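Local coordinates for protein tyrosine--tRNA ligase (Aeropyrum pernix, PDB 2CYA) that probably attaches tyrosine to its cognate tRNA, first activating the amino acid with ATP to tyrosyl-adenylate and then transferring it to the acceptor end, at residues E8-I13 and E25-L30. Numbering follows the deposited sequence.
Sequences ERFNRI and ELKGLL
Phe-10 and Lys-27 meet where helices 5-14 and 23-32, joined through the short edge strand 19-21 of the Rossmann-type catalytic domain of a class I synthetase, pack against each other; the axes of segments 8-13 and 25-30 come within 10.3 Å, with 134° between their N-to-C directions. The aromatic contacts are CH-pi and cation-pi. Lys-27, extended beyond CG, lays CE over the centre of the Phe-10 ring, 3.6 Å from the centroid, while NZ stands 4.6 Å from the same centroid, 16° off the ring normal. Phe-10 has CG anti to the backbone N (chi1 179°), which swings the ring round to lie against Lys-27 and Leu-26. With Phe-10 replaced by an alanine, the Lys-27 chain would probably lose the ring face it lies on and Leu-26 CD2 one of its two close apolar partners. Apolar contacts join the helices on the buried side: Leu-26 CD2 touches Phe-10 CD1 at 3.8 Å and meets Ile-13 CG2 tip to tip, also at 3.8 Å, while Leu-30 CD1 lies 3.8 Å from Phe-10 CB. Beyond the pair, Ile-13 rests on Ile-209 of strand 207-211 and Leu-62 of helix 51-64. At the remaining flank the guanidinium of Arg-9, whose NE is hydrogen-bonded to Ala-65 O, presents one face to Leu-30, with CD2 3.6 Å from CZ.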
ATOM      1  N   GLU A   8     -17.724  23.277  28.836  1.00 49.34           N
ATOM      2  CA  GLU A   8     -16.767  24.284  28.396  1.00 49.07           C
ATOM      3  C   GLU A   8     -15.760  23.698  27.418  1.00 46.96           C
ATOM      4  O   GLU A   8     -15.453  24.320  26.401  1.00 45.86           O
ATOM      5  CB  GLU A   8     -16.025  24.909  29.581  1.00 50.86           C
ATOM      6  CG  GLU A   8     -16.900  25.790  30.462  1.00 56.50           C
ATOM      7  CD  GLU A   8     -16.096  26.620  31.447  1.00 58.53           C
ATOM      8  OE1 GLU A   8     -15.395  27.558  31.004  1.00 61.00           O
ATOM      9  OE2 GLU A   8     -16.158  26.330  32.661  1.00 60.01           O
ATOM     10  N   ARG A   9     -15.236  22.515  27.733  1.00 44.98           N
ATOM     11  CA  ARG A   9     -14.272  21.860  26.850  1.00 43.55           C
ATOM     12  C   ARG A   9     -14.932  21.642  25.511  1.00 42.11           C
ATOM     13  O   ARG A   9     -14.342  21.921  24.467  1.00 42.91           O
ATOM     14  CB  ARG A   9     -13.827  20.513  27.412  1.00 43.24           C
ATOM     15  CG  ARG A   9     -13.037  20.613  28.682  1.00 45.23           C
ATOM     16  CD  ARG A   9     -12.742  19.243  29.224  1.00 46.08           C
ATOM     17  NE  ARG A   9     -11.672  18.578  28.487  1.00 47.56           N
ATOM     18  CZ  ARG A   9     -11.315  17.315  28.689  1.00 47.37           C
ATOM     19  NH1 ARG A   9     -11.953  16.586  29.598  1.00 47.68           N
ATOM     20  NH2 ARG A   9     -10.303  16.789  28.010  1.00 48.24           N
ATOM     21  N   PHE A  10     -16.172  21.167  25.543  1.00 39.04           N
ATOM     22  CA  PHE A  10     -16.890  20.917  24.315  1.00 38.39           C
ATOM     23  C   PHE A  10     -17.063  22.174  23.465  1.00 38.95           C
ATOM     24  O   PHE A  10     -16.719  22.162  22.277  1.00 37.22           O
ATOM     25  CB  PHE A  10     -18.261  20.308  24.587  1.00 36.37           C
ATOM     26  CG  PHE A  10     -19.067  20.059  23.335  1.00 34.60           C
ATOM     27  CD1 PHE A  10     -18.899  18.895  22.603  1.00 34.84           C
ATOM     28  CD2 PHE A  10     -19.966  21.014  22.871  1.00 34.91           C
ATOM     29  CE1 PHE A  10     -19.613  18.678  21.421  1.00 32.85           C
ATOM     30  CE2 PHE A  10     -20.685  20.817  21.694  1.00 34.17           C
ATOM     31  CZ  PHE A  10     -20.509  19.645  20.965  1.00 34.56           C
ATOM     32  N   ASN A  11     -17.586  23.255  24.051  1.00 39.89           N
ATOM     33  CA  ASN A  11     -17.793  24.486  23.269  1.00 39.16           C
ATOM     34  C   ASN A  11     -16.479  25.044  22.742  1.00 37.47           C
ATOM     35  O   ASN A  11     -16.442  25.668  21.691  1.00 39.88           O
ATOM     36  CB  ASN A  11     -18.495  25.567  24.087  1.00 40.60           C
ATOM     37  CG  ASN A  11     -19.922  25.201  24.439  1.00 42.52           C
ATOM     38  OD1 ASN A  11     -20.669  24.675  23.614  1.00 41.86           O
ATOM     39  ND2 ASN A  11     -20.313  25.500  25.669  1.00 43.92           N
ATOM     40  N   ARG A  12     -15.409  24.827  23.485  1.00 35.73           N
ATOM     41  CA  ARG A  12     -14.102  25.296  23.072  1.00 38.48           C
ATOM     42  C   ARG A  12     -13.641  24.494  21.843  1.00 37.63           C
ATOM     43  O   ARG A  12     -13.074  25.048  20.909  1.00 36.45           O
ATOM     44  CB  ARG A  12     -13.107  25.121  24.217  1.00 39.77           C
ATOM     45  CG  ARG A  12     -11.657  24.999  23.775  1.00 48.03           C
ATOM     46  CD  ARG A  12     -10.799  26.013  24.481  1.00 51.11           C
ATOM     47  NE  ARG A  12     -11.197  27.367  24.100  1.00 57.51           N
ATOM     48  CZ  ARG A  12     -10.873  28.459  24.786  1.00 59.63           C
ATOM     49  NH1 ARG A  12     -10.146  28.356  25.893  1.00 59.77           N
ATOM     50  NH2 ARG A  12     -11.271  29.654  24.361  1.00 61.40           N
ATOM     51  N   ILE A  13     -13.891  23.189  21.864  1.00 34.71           N
ATOM     52  CA  ILE A  13     -13.527  22.314  20.756  1.00 32.53           C
ATOM     53  C   ILE A  13     -14.470  22.523  19.573  1.00 32.81           C
ATOM     54  O   ILE A  13     -14.030  22.570  18.422  1.00 33.92           O
ATOM     55  CB  ILE A  13     -13.578  20.816  21.187  1.00 29.32           C
ATOM     56  CG1 ILE A  13     -12.435  20.522  22.147  1.00 27.81           C
ATOM     57  CG2 ILE A  13     -13.511  19.911  19.977  1.00 28.16           C
ATOM     58  CD1 ILE A  13     -12.530  19.171  22.806  1.00 27.80           C
ATOM     59  N   GLU A  25     -20.660  11.463  20.874  1.00 30.62           N
ATOM     60  CA  GLU A  25     -19.453  10.676  21.078  1.00 29.76           C
ATOM     61  C   GLU A  25     -18.371  11.531  21.749  1.00 28.10           C
ATOM     62  O   GLU A  25     -17.739  11.077  22.698  1.00 27.63           O
ATOM     63  CB  GLU A  25     -18.926  10.138  19.751  1.00 31.48           C
ATOM     64  CG  GLU A  25     -19.730   8.978  19.159  1.00 33.18           C
ATOM     65  CD  GLU A  25     -19.273   8.673  17.747  1.00 32.52           C
ATOM     66  OE1 GLU A  25     -18.143   9.069  17.405  1.00 34.17           O
ATOM     67  OE2 GLU A  25     -20.027   8.053  16.980  1.00 35.32           O
ATOM     68  N   LEU A  26     -18.162  12.757  21.262  1.00 25.42           N
ATOM     69  CA  LEU A  26     -17.150  13.640  21.858  1.00 27.93           C
ATOM     70  C   LEU A  26     -17.498  13.918  23.310  1.00 28.72           C
ATOM     71  O   LEU A  26     -16.629  13.886  24.177  1.00 31.03           O
ATOM     72  CB  LEU A  26     -17.050  14.984  21.097  1.00 25.53           C
ATOM     73  CG  LEU A  26     -16.075  16.006  21.698  1.00 26.15           C
ATOM     74  CD1 LEU A  26     -14.666  15.421  21.848  1.00 27.31           C
ATOM     75  CD2 LEU A  26     -16.029  17.233  20.804  1.00 24.44           C
ATOM     76  N   LYS A  27     -18.771  14.183  23.583  1.00 29.54           N
ATOM     77  CA  LYS A  27     -19.166  14.445  24.964  1.00 31.99           C
ATOM     78  C   LYS A  27     -18.920  13.224  25.837  1.00 31.51           C
ATOM     79  O   LYS A  27     -18.541  13.352  27.002  1.00 31.35           O
ATOM     80  CB  LYS A  27     -20.634  14.887  25.032  1.00 33.82           C
ATOM     81  CG  LYS A  27     -20.843  16.306  24.512  1.00 36.90           C
ATOM     82  CD  LYS A  27     -22.310  16.675  24.383  1.00 40.92           C
ATOM     83  CE  LYS A  27     -22.478  18.109  23.900  1.00 43.83           C
ATOM     84  NZ  LYS A  27     -23.912  18.504  23.749  1.00 45.68           N
ATOM     85  N   GLY A  28     -19.113  12.032  25.271  1.00 31.79           N
ATOM     86  CA  GLY A  28     -18.867  10.824  26.044  1.00 28.72           C
ATOM     87  C   GLY A  28     -17.382  10.707  26.338  1.00 30.31           C
ATOM     88  O   GLY A  28     -16.980  10.274  27.421  1.00 30.30           O
ATOM     89  N   LEU A  29     -16.550  11.093  25.373  1.00 30.40           N
ATOM     90  CA  LEU A  29     -15.096  11.038  25.567  1.00 32.13           C
ATOM     91  C   LEU A  29     -14.696  12.068  26.624  1.00 32.12           C
ATOM     92  O   LEU A  29     -13.912  11.789  27.547  1.00 30.93           O
ATOM     93  CB  LEU A  29     -14.352  11.348  24.253  1.00 30.35           C
ATOM     94  CG  LEU A  29     -14.210  10.228  23.219  1.00 34.05           C
ATOM     95  CD1 LEU A  29     -13.551  10.772  21.930  1.00 34.84           C
ATOM     96  CD2 LEU A  29     -13.361   9.095  23.831  1.00 31.84           C
ATOM     97  N   LEU A  30     -15.228  13.274  26.484  1.00 32.17           N
ATOM     98  CA  LEU A  30     -14.903  14.311  27.459  1.00 34.04           C
ATOM     99  C   LEU A  30     -15.338  13.899  28.859  1.00 33.73           C
ATOM    100  O   LEU A  30     -14.610  14.106  29.827  1.00 35.82           O
ATOM    101  CB  LEU A  30     -15.570  15.637  27.072  1.00 32.97           C
ATOM    102  CG  LEU A  30     -15.065  16.229  25.751  1.00 31.12           C
ATOM    103  CD1 LEU A  30     -15.942  17.389  25.332  1.00 30.62           C
ATOM    104  CD2 LEU A  30     -13.606  16.663  25.929  1.00 28.27           C
TER